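PDB 1R9D: glycerol dehydratase from Clostridium butyricum, which is a B12-independent glycyl radical enzyme of the pyruvate formate-lyase family that dehydrates glycerol, probably by radical chemistry. Local coordinates for residues Q9-I20 / E309-D320. Residues are numbered along the deposited sequence; the frame is centred on the assembly and turned at random.
Sequences QTERINILKAQI and ELIDCIWIKLND
I316 reaches from helix 309-317 into the flank of helix 11-20, where L16, I13, I20 and K17 form a hole around it, and it buries more surface than any other residue here. Its CD1 does most of the work: CG1 lies anti to the carbonyl carbon and the chain runs on extended (chi2 177°), driving this methyl against CB of L16 at 3.3 Å, tighter than normal carbon packing. The same methyl touches CG2 of I13, while the other branch, CG2, sits 3.9 Å from CG1 of I20. I20 then carries the seam on to N319 and D320, its CD1 near the I316 carbonyl oxygen and CA of D320, its CG2 against CB of N319. The reverse knob is I13, whose side chain sits among E309, D312, C313 and I316, with CD1 3.5 Å from CB of D312.

At the other end the seam turns polar. E309 stretches out with CG anti to the backbone N (chi1 -178°), and its OE2 accepts two bonds from opposite faces of the carboxylate: OG1 of T10, the N-cap residue of helix 11-20, at 2.7 Å, and NE of R12 at 2.9 Å in a salt bridge. A water links E309 OE1 to R12 NH2; with the two bonds to OE2 it probably fixes the rotation of the carboxylate. R12 has a second acidic partner in E241. Another water joins T10 N to OD2 of D312, an oxygen also hydrogen-bonded to H368 of helix 357-369.

With segment axes 10.0 Å apart and only 4° between directions, 11-20 and 309-317 run parallel and interlock knobs-into-holes, packing the chain's first helix on helix 304-317, itself flanked by helices 260-277 and 357-369, in this pyruvate formate-lyase-like chain.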
ATOM      1  N   GLN A   9      42.227 -32.090  -6.326  1.00 34.78           N
ATOM      2  CA  GLN A   9      40.795 -32.349  -6.432  1.00 33.92           C
ATOM      3  C   GLN A   9      40.515 -33.534  -7.352  1.00 33.84           C
ATOM      4  O   GLN A   9      41.340 -33.877  -8.195  1.00 33.17           O
ATOM      5  CB  GLN A   9      40.072 -31.106  -6.965  1.00 33.62           C
ATOM      6  CG  GLN A   9      40.364 -30.750  -8.422  1.00 32.41           C
ATOM      7  CD  GLN A   9      41.756 -30.185  -8.638  1.00 33.96           C
ATOM      8  OE1 GLN A   9      42.507 -29.969  -7.690  1.00 34.41           O
ATOM      9  NE2 GLN A   9      42.103 -29.936  -9.895  1.00 32.87           N
ATOM     10  N   THR A  10      39.345 -34.150  -7.188  1.00 33.85           N
ATOM     11  CA  THR A  10      38.956 -35.299  -8.006  1.00 33.94           C
ATOM     12  C   THR A  10      38.697 -34.896  -9.453  1.00 34.21           C
ATOM     13  O   THR A  10      38.430 -33.731  -9.751  1.00 34.33           O
ATOM     14  CB  THR A  10      37.669 -35.973  -7.476  1.00 33.46           C
ATOM     15  OG1 THR A  10      36.566 -35.068  -7.604  1.00 34.71           O
ATOM     16  CG2 THR A  10      37.827 -36.369  -6.022  1.00 33.42           C
ATOM     17  N   GLU A  11      38.771 -35.870 -10.355  1.00 34.06           N
ATOM     18  CA  GLU A  11      38.531 -35.613 -11.766  1.00 34.35           C
ATOM     19  C   GLU A  11      37.128 -35.039 -11.959  1.00 33.04           C
ATOM     20  O   GLU A  11      36.894 -34.250 -12.870  1.00 32.97           O
ATOM     21  CB  GLU A  11      38.691 -36.910 -12.568  1.00 35.94           C
ATOM     22  CG  GLU A  11      38.411 -36.770 -14.054  1.00 38.89           C
ATOM     23  CD  GLU A  11      39.089 -35.562 -14.673  1.00 41.26           C
ATOM     24  OE1 GLU A  11      40.252 -35.275 -14.316  1.00 42.19           O
ATOM     25  OE2 GLU A  11      38.458 -34.903 -15.530  1.00 43.73           O
ATOM     26  N   ARG A  12      36.204 -35.437 -11.091  1.00 32.92           N
ATOM     27  CA  ARG A  12      34.828 -34.950 -11.163  1.00 32.65           C
ATOM     28  C   ARG A  12      34.817 -33.426 -11.111  1.00 32.00           C
ATOM     29  O   ARG A  12      34.125 -32.770 -11.885  1.00 31.86           O
ATOM     30  CB  ARG A  12      33.999 -35.487  -9.995  1.00 32.22           C
ATOM     31  CG  ARG A  12      32.524 -35.089 -10.067  1.00 32.64           C
ATOM     32  CD  ARG A  12      31.837 -35.208  -8.715  1.00 32.48           C
ATOM     33  NE  ARG A  12      31.923 -36.551  -8.150  1.00 33.31           N
ATOM     34  CZ  ARG A  12      31.252 -37.607  -8.605  1.00 33.87           C
ATOM     35  NH1 ARG A  12      30.435 -37.484  -9.642  1.00 31.80           N
ATOM     36  NH2 ARG A  12      31.394 -38.787  -8.011  1.00 32.60           N
ATOM     37  N   ILE A  13      35.591 -32.868 -10.188  1.00 31.89           N
ATOM     38  CA  ILE A  13      35.657 -31.418 -10.042  1.00 31.68           C
ATOM     39  C   ILE A  13      36.178 -30.759 -11.316  1.00 31.30           C
ATOM     40  O   ILE A  13      35.674 -29.717 -11.733  1.00 30.51           O
ATOM     41  CB  ILE A  13      36.545 -31.029  -8.840  1.00 31.68           C
ATOM     42  CG1 ILE A  13      36.008 -31.701  -7.574  1.00 31.83           C
ATOM     43  CG2 ILE A  13      36.576 -29.517  -8.672  1.00 31.36           C
ATOM     44  CD1 ILE A  13      34.512 -31.484  -7.339  1.00 32.03           C
ATOM     45  N   ASN A  14      37.178 -31.366 -11.949  1.00 31.52           N
ATOM     46  CA  ASN A  14      37.712 -30.797 -13.180  1.00 31.98           C
ATOM     47  C   ASN A  14      36.648 -30.792 -14.276  1.00 31.67           C
ATOM     48  O   ASN A  14      36.564 -29.853 -15.068  1.00 31.53           O
ATOM     49  CB  ASN A  14      38.941 -31.577 -13.656  1.00 33.43           C
ATOM     50  CG  ASN A  14      40.080 -31.532 -12.656  1.00 34.81           C
ATOM     51  OD1 ASN A  14      40.336 -30.498 -12.037  1.00 36.15           O
ATOM     52  ND2 ASN A  14      40.777 -32.651 -12.499  1.00 35.23           N
ATOM     53  N   ILE A  15      35.836 -31.844 -14.317  1.00 31.90           N
ATOM     54  CA  ILE A  15      34.776 -31.947 -15.314  1.00 31.47           C
ATOM     55  C   ILE A  15      33.688 -30.898 -15.080  1.00 30.72           C
ATOM     56  O   ILE A  15      33.233 -30.243 -16.018  1.00 30.26           O
ATOM     57  CB  ILE A  15      34.133 -33.352 -15.298  1.00 32.08           C
ATOM     58  CG1 ILE A  15      35.167 -34.395 -15.730  1.00 32.95           C
ATOM     59  CG2 ILE A  15      32.922 -33.386 -16.229  1.00 30.86           C
ATOM     60  CD1 ILE A  15      34.692 -35.822 -15.602  1.00 34.13           C
ATOM     61  N   LEU A  16      33.275 -30.743 -13.826  1.00 31.61           N
ATOM     62  CA  LEU A  16      32.240 -29.773 -13.486  1.00 30.99           C
ATOM     63  C   LEU A  16      32.742 -28.350 -13.723  1.00 31.07           C
ATOM     64  O   LEU A  16      32.000 -27.499 -14.213  1.00 31.80           O
ATOM     65  CB  LEU A  16      31.808 -29.956 -12.030  1.00 31.23           C
ATOM     66  CG  LEU A  16      31.138 -31.299 -11.723  1.00 30.96           C
ATOM     67  CD1 LEU A  16      30.982 -31.470 -10.229  1.00 31.80           C
ATOM     68  CD2 LEU A  16      29.785 -31.368 -12.418  1.00 30.74           C
ATOM     69  N   LYS A  17      34.006 -28.095 -13.388  1.00 30.48           N
ATOM     70  CA  LYS A  17      34.582 -26.767 -13.594  1.00 30.57           C
ATOM     71  C   LYS A  17      34.589 -26.407 -15.077  1.00 30.06           C
ATOM     72  O   LYS A  17      34.318 -25.266 -15.454  1.00 29.07           O
ATOM     73  CB  LYS A  17      36.015 -26.704 -13.055  1.00 30.30           C
ATOM     74  CG  LYS A  17      36.726 -25.398 -13.398  1.00 31.88           C
ATOM     75  CD  LYS A  17      38.173 -25.386 -12.923  1.00 33.23           C
ATOM     76  CE  LYS A  17      38.853 -24.072 -13.293  1.00 34.20           C
ATOM     77  NZ  LYS A  17      40.309 -24.064 -12.961  1.00 35.09           N
ATOM     78  N   ALA A  18      34.911 -27.387 -15.916  1.00 30.36           N
ATOM     79  CA  ALA A  18      34.954 -27.172 -17.355  1.00 30.68           C
ATOM     80  C   ALA A  18      33.580 -26.783 -17.895  1.00 30.83           C
ATOM     81  O   ALA A  18      33.473 -26.035 -18.867  1.00 31.31           O
ATOM     82  CB  ALA A  18      35.457 -28.437 -18.058  1.00 31.34           C
ATOM     83  N   GLN A  19      32.527 -27.295 -17.265  1.00 31.40           N
ATOM     84  CA  GLN A  19      31.170 -26.982 -17.697  1.00 31.96           C
ATOM     85  C   GLN A  19      30.910 -25.491 -17.526  1.00 31.69           C
ATOM     86  O   GLN A  19      30.254 -24.864 -18.356  1.00 31.12           O
ATOM     87  CB  GLN A  19      30.149 -27.781 -16.884  1.00 33.45           C
ATOM     88  CG  GLN A  19      30.352 -29.289 -16.941  1.00 35.85           C
ATOM     89  CD  GLN A  19      29.244 -30.055 -16.242  1.00 37.18           C
ATOM     90  OE1 GLN A  19      28.610 -29.545 -15.315  1.00 36.43           O
ATOM     91  NE2 GLN A  19      29.016 -31.293 -16.672  1.00 36.83           N
ATOM     92  N   ILE A  20      31.434 -24.924 -16.445  1.00 31.03           N
ATOM     93  CA  ILE A  20      31.261 -23.499 -16.183  1.00 31.15           C
ATOM     94  C   ILE A  20      32.007 -22.647 -17.217  1.00 30.44           C
ATOM     95  O   ILE A  20      31.418 -21.787 -17.869  1.00 30.90           O
ATOM     96  CB  ILE A  20      31.794 -23.115 -14.781  1.00 31.33           C
ATOM     97  CG1 ILE A  20      31.075 -23.921 -13.690  1.00 31.83           C
ATOM     98  CG2 ILE A  20      31.625 -21.621 -14.562  1.00 32.33           C
ATOM     99  CD1 ILE A  20      29.602 -23.597 -13.531  1.00 32.93           C
ATOM    100  N   GLU A 309      35.076 -33.169  -1.417  1.00 29.13           N
ATOM    101  CA  GLU A 309      34.554 -33.176  -2.784  1.00 28.28           C
ATOM    102  C   GLU A 309      33.175 -32.509  -2.837  1.00 27.67           C
ATOM    103  O   GLU A 309      32.850 -31.818  -3.801  1.00 26.97           O
ATOM    104  CB  GLU A 309      34.475 -34.614  -3.332  1.00 29.22           C
ATOM    105  CG  GLU A 309      33.979 -34.715  -4.776  1.00 31.49           C
ATOM    106  CD  GLU A 309      34.090 -36.126  -5.353  1.00 32.95           C
ATOM    107  OE1 GLU A 309      33.875 -37.098  -4.601  1.00 34.18           O
ATOM    108  OE2 GLU A 309      34.379 -36.264  -6.563  1.00 34.17           O
ATOM    109  N   LEU A 310      32.372 -32.705  -1.796  1.00 28.08           N
ATOM    110  CA  LEU A 310      31.041 -32.101  -1.741  1.00 28.81           C
ATOM    111  C   LEU A 310      31.150 -30.581  -1.628  1.00 29.03           C
ATOM    112  O   LEU A 310      30.377 -29.838  -2.247  1.00 28.47           O
ATOM    113  CB  LEU A 310      30.254 -32.658  -0.553  1.00 29.60           C
ATOM    114  CG  LEU A 310      29.770 -34.105  -0.707  1.00 29.48           C
ATOM    115  CD1 LEU A 310      29.122 -34.574   0.579  1.00 29.78           C
ATOM    116  CD2 LEU A 310      28.788 -34.187  -1.866  1.00 29.97           C
ATOM    117  N   ILE A 311      32.107 -30.120  -0.831  1.00 28.15           N
ATOM    118  CA  ILE A 311      32.317 -28.686  -0.678  1.00 29.18           C
ATOM    119  C   ILE A 311      32.773 -28.134  -2.031  1.00 28.86           C
ATOM    120  O   ILE A 311      32.329 -27.069  -2.459  1.00 27.40           O
ATOM    121  CB  ILE A 311      33.362 -28.396   0.432  1.00 29.33           C
ATOM    122  CG1 ILE A 311      32.774 -28.789   1.791  1.00 30.72           C
ATOM    123  CG2 ILE A 311      33.749 -26.919   0.433  1.00 30.29           C
ATOM    124  CD1 ILE A 311      33.695 -28.534   2.977  1.00 31.80           C
ATOM    125  N   ASP A 312      33.642 -28.871  -2.722  1.00 29.39           N
ATOM    126  CA  ASP A 312      34.109 -28.434  -4.033  1.00 29.00           C
ATOM    127  C   ASP A 312      32.931 -28.300  -4.993  1.00 28.79           C
ATOM    128  O   ASP A 312      32.888 -27.377  -5.808  1.00 27.73           O
ATOM    129  CB  ASP A 312      35.129 -29.423  -4.617  1.00 30.65           C
ATOM    130  CG  ASP A 312      36.428 -29.472  -3.827  1.00 32.36           C
ATOM    131  OD1 ASP A 312      36.707 -28.524  -3.058  1.00 31.81           O
ATOM    132  OD2 ASP A 312      37.180 -30.462  -3.987  1.00 32.61           O
ATOM    133  N   CYS A 313      31.973 -29.221  -4.905  1.00 29.18           N
ATOM    134  CA  CYS A 313      30.804 -29.161  -5.775  1.00 29.02           C
ATOM    135  C   CYS A 313      29.981 -27.910  -5.488  1.00 28.89           C
ATOM    136  O   CYS A 313      29.455 -27.288  -6.408  1.00 28.98           O
ATOM    137  CB  CYS A 313      29.933 -30.406  -5.602  1.00 30.08           C
ATOM    138  SG  CYS A 313      30.637 -31.886  -6.381  1.00 33.25           S
ATOM    139  N   ILE A 314      29.870 -27.549  -4.212  1.00 28.03           N
ATOM    140  CA  ILE A 314      29.120 -26.355  -3.833  1.00 28.03           C
ATOM    141  C   ILE A 314      29.834 -25.135  -4.413  1.00 26.72           C
ATOM    142  O   ILE A 314      29.199 -24.214  -4.924  1.00 26.07           O
ATOM    143  CB  ILE A 314      29.014 -26.214  -2.297  1.00 29.39           C
ATOM    144  CG1 ILE A 314      28.015 -27.243  -1.748  1.00 30.55           C
ATOM    145  CG2 ILE A 314      28.569 -24.808  -1.934  1.00 28.92           C
ATOM    146  CD1 ILE A 314      27.918 -27.268  -0.236  1.00 31.81           C
ATOM    147  N   TRP A 315      31.160 -25.136  -4.335  1.00 26.49           N
ATOM    148  CA  TRP A 315      31.939 -24.033  -4.886  1.00 26.35           C
ATOM    149  C   TRP A 315      31.588 -23.878  -6.366  1.00 26.31           C
ATOM    150  O   TRP A 315      31.324 -22.774  -6.844  1.00 25.36           O
ATOM    151  CB  TRP A 315      33.441 -24.303  -4.739  1.00 26.37           C
ATOM    152  CG  TRP A 315      34.140 -23.483  -3.676  1.00 25.58           C
ATOM    153  CD1 TRP A 315      35.264 -22.722  -3.841  1.00 25.59           C
ATOM    154  CD2 TRP A 315      33.783 -23.373  -2.289  1.00 25.05           C
ATOM    155  NE1 TRP A 315      35.630 -22.148  -2.645  1.00 25.78           N
ATOM    156  CE2 TRP A 315      34.740 -22.528  -1.677  1.00 26.12           C
ATOM    157  CE3 TRP A 315      32.750 -23.903  -1.503  1.00 25.70           C
ATOM    158  CZ2 TRP A 315      34.694 -22.202  -0.315  1.00 24.56           C
ATOM    159  CZ3 TRP A 315      32.702 -23.578  -0.144  1.00 25.25           C
ATOM    160  CH2 TRP A 315      33.672 -22.734   0.433  1.00 25.65           C
ATOM    161  N   ILE A 316      31.568 -24.991  -7.095  1.00 26.09           N
ATOM    162  CA  ILE A 316      31.241 -24.930  -8.511  1.00 26.41           C
ATOM    163  C   ILE A 316      29.815 -24.423  -8.759  1.00 25.62           C
ATOM    164  O   ILE A 316      29.591 -23.620  -9.666  1.00 25.42           O
ATOM    165  CB  ILE A 316      31.444 -26.312  -9.185  1.00 27.27           C
ATOM    166  CG1 ILE A 316      32.933 -26.680  -9.137  1.00 29.35           C
ATOM    167  CG2 ILE A 316      30.948 -26.270 -10.621  1.00 28.21           C
ATOM    168  CD1 ILE A 316      33.269 -28.048  -9.702  1.00 31.88           C
ATOM    169  N   LYS A 317      28.856 -24.881  -7.956  1.00 25.88           N
ATOM    170  CA  LYS A 317      27.467 -24.445  -8.114  1.00 26.64           C
ATOM    171  C   LYS A 317      27.344 -22.930  -7.933  1.00 26.15           C
ATOM    172  O   LYS A 317      26.572 -22.275  -8.629  1.00 25.80           O
ATOM    173  CB  LYS A 317      26.552 -25.153  -7.105  1.00 28.65           C
ATOM    174  CG  LYS A 317      26.417 -26.664  -7.309  1.00 31.22           C
ATOM    175  CD  LYS A 317      25.937 -27.004  -8.713  1.00 33.17           C
ATOM    176  CE  LYS A 317      24.586 -26.389  -9.027  1.00 34.91           C
ATOM    177  NZ  LYS A 317      24.180 -26.629 -10.451  1.00 37.46           N
ATOM    178  N   LEU A 318      28.107 -22.373  -6.998  1.00 26.40           N
ATOM    179  CA  LEU A 318      28.059 -20.932  -6.760  1.00 26.22           C
ATOM    180  C   LEU A 318      28.532 -20.143  -7.985  1.00 26.23           C
ATOM    181  O   LEU A 318      28.300 -18.940  -8.087  1.00 27.41           O
ATOM    182  CB  LEU A 318      28.906 -20.578  -5.529  1.00 26.74           C
ATOM    183  CG  LEU A 318      28.326 -21.011  -4.175  1.00 26.22           C
ATOM    184  CD1 LEU A 318      29.427 -21.086  -3.140  1.00 27.36           C
ATOM    185  CD2 LEU A 318      27.233 -20.039  -3.750  1.00 26.74           C
ATOM    186  N   ASN A 319      29.194 -20.824  -8.917  1.00 25.66           N
ATOM    187  CA  ASN A 319      29.682 -20.185 -10.137  1.00 26.07           C
ATOM    188  C   ASN A 319      28.690 -20.386 -11.284  1.00 27.93           C
ATOM    189  O   ASN A 319      28.870 -19.857 -12.382  1.00 27.55           O
ATOM    190  CB  ASN A 319      31.040 -20.775 -10.533  1.00 25.20           C
ATOM    191  CG  ASN A 319      32.184 -20.221  -9.705  1.00 24.45           C
ATOM    192  OD1 ASN A 319      32.698 -19.140  -9.984  1.00 24.63           O
ATOM    193  ND2 ASN A 319      32.580 -20.955  -8.677  1.00 23.05           N
ATOM    194  N   ASP A 320      27.633 -21.142 -11.017  1.00 29.20           N
ATOM    195  CA  ASP A 320      26.631 -21.428 -12.039  1.00 30.42           C
ATOM    196  C   ASP A 320      25.628 -20.290 -12.204  1.00 30.41           C
ATOM    197  O   ASP A 320      25.053 -20.105 -13.277  1.00 29.98           O
ATOM    198  CB  ASP A 320      25.887 -22.714 -11.687  1.00 32.23           C
ATOM    199  CG  ASP A 320      25.189 -23.323 -12.883  1.00 34.82           C
ATOM    200  OD1 ASP A 320      24.237 -24.115 -12.684  1.00 37.22           O
ATOM    201  OD2 ASP A 320      25.600 -23.014 -14.022  1.00 34.56           O
TER
HETATM  202  O   HOH W   1      37.790 -33.117  -4.645  1.00 33.09           O
HETATM  203  O   HOH W   2      32.569 -39.261  -5.539  1.00 36.89           O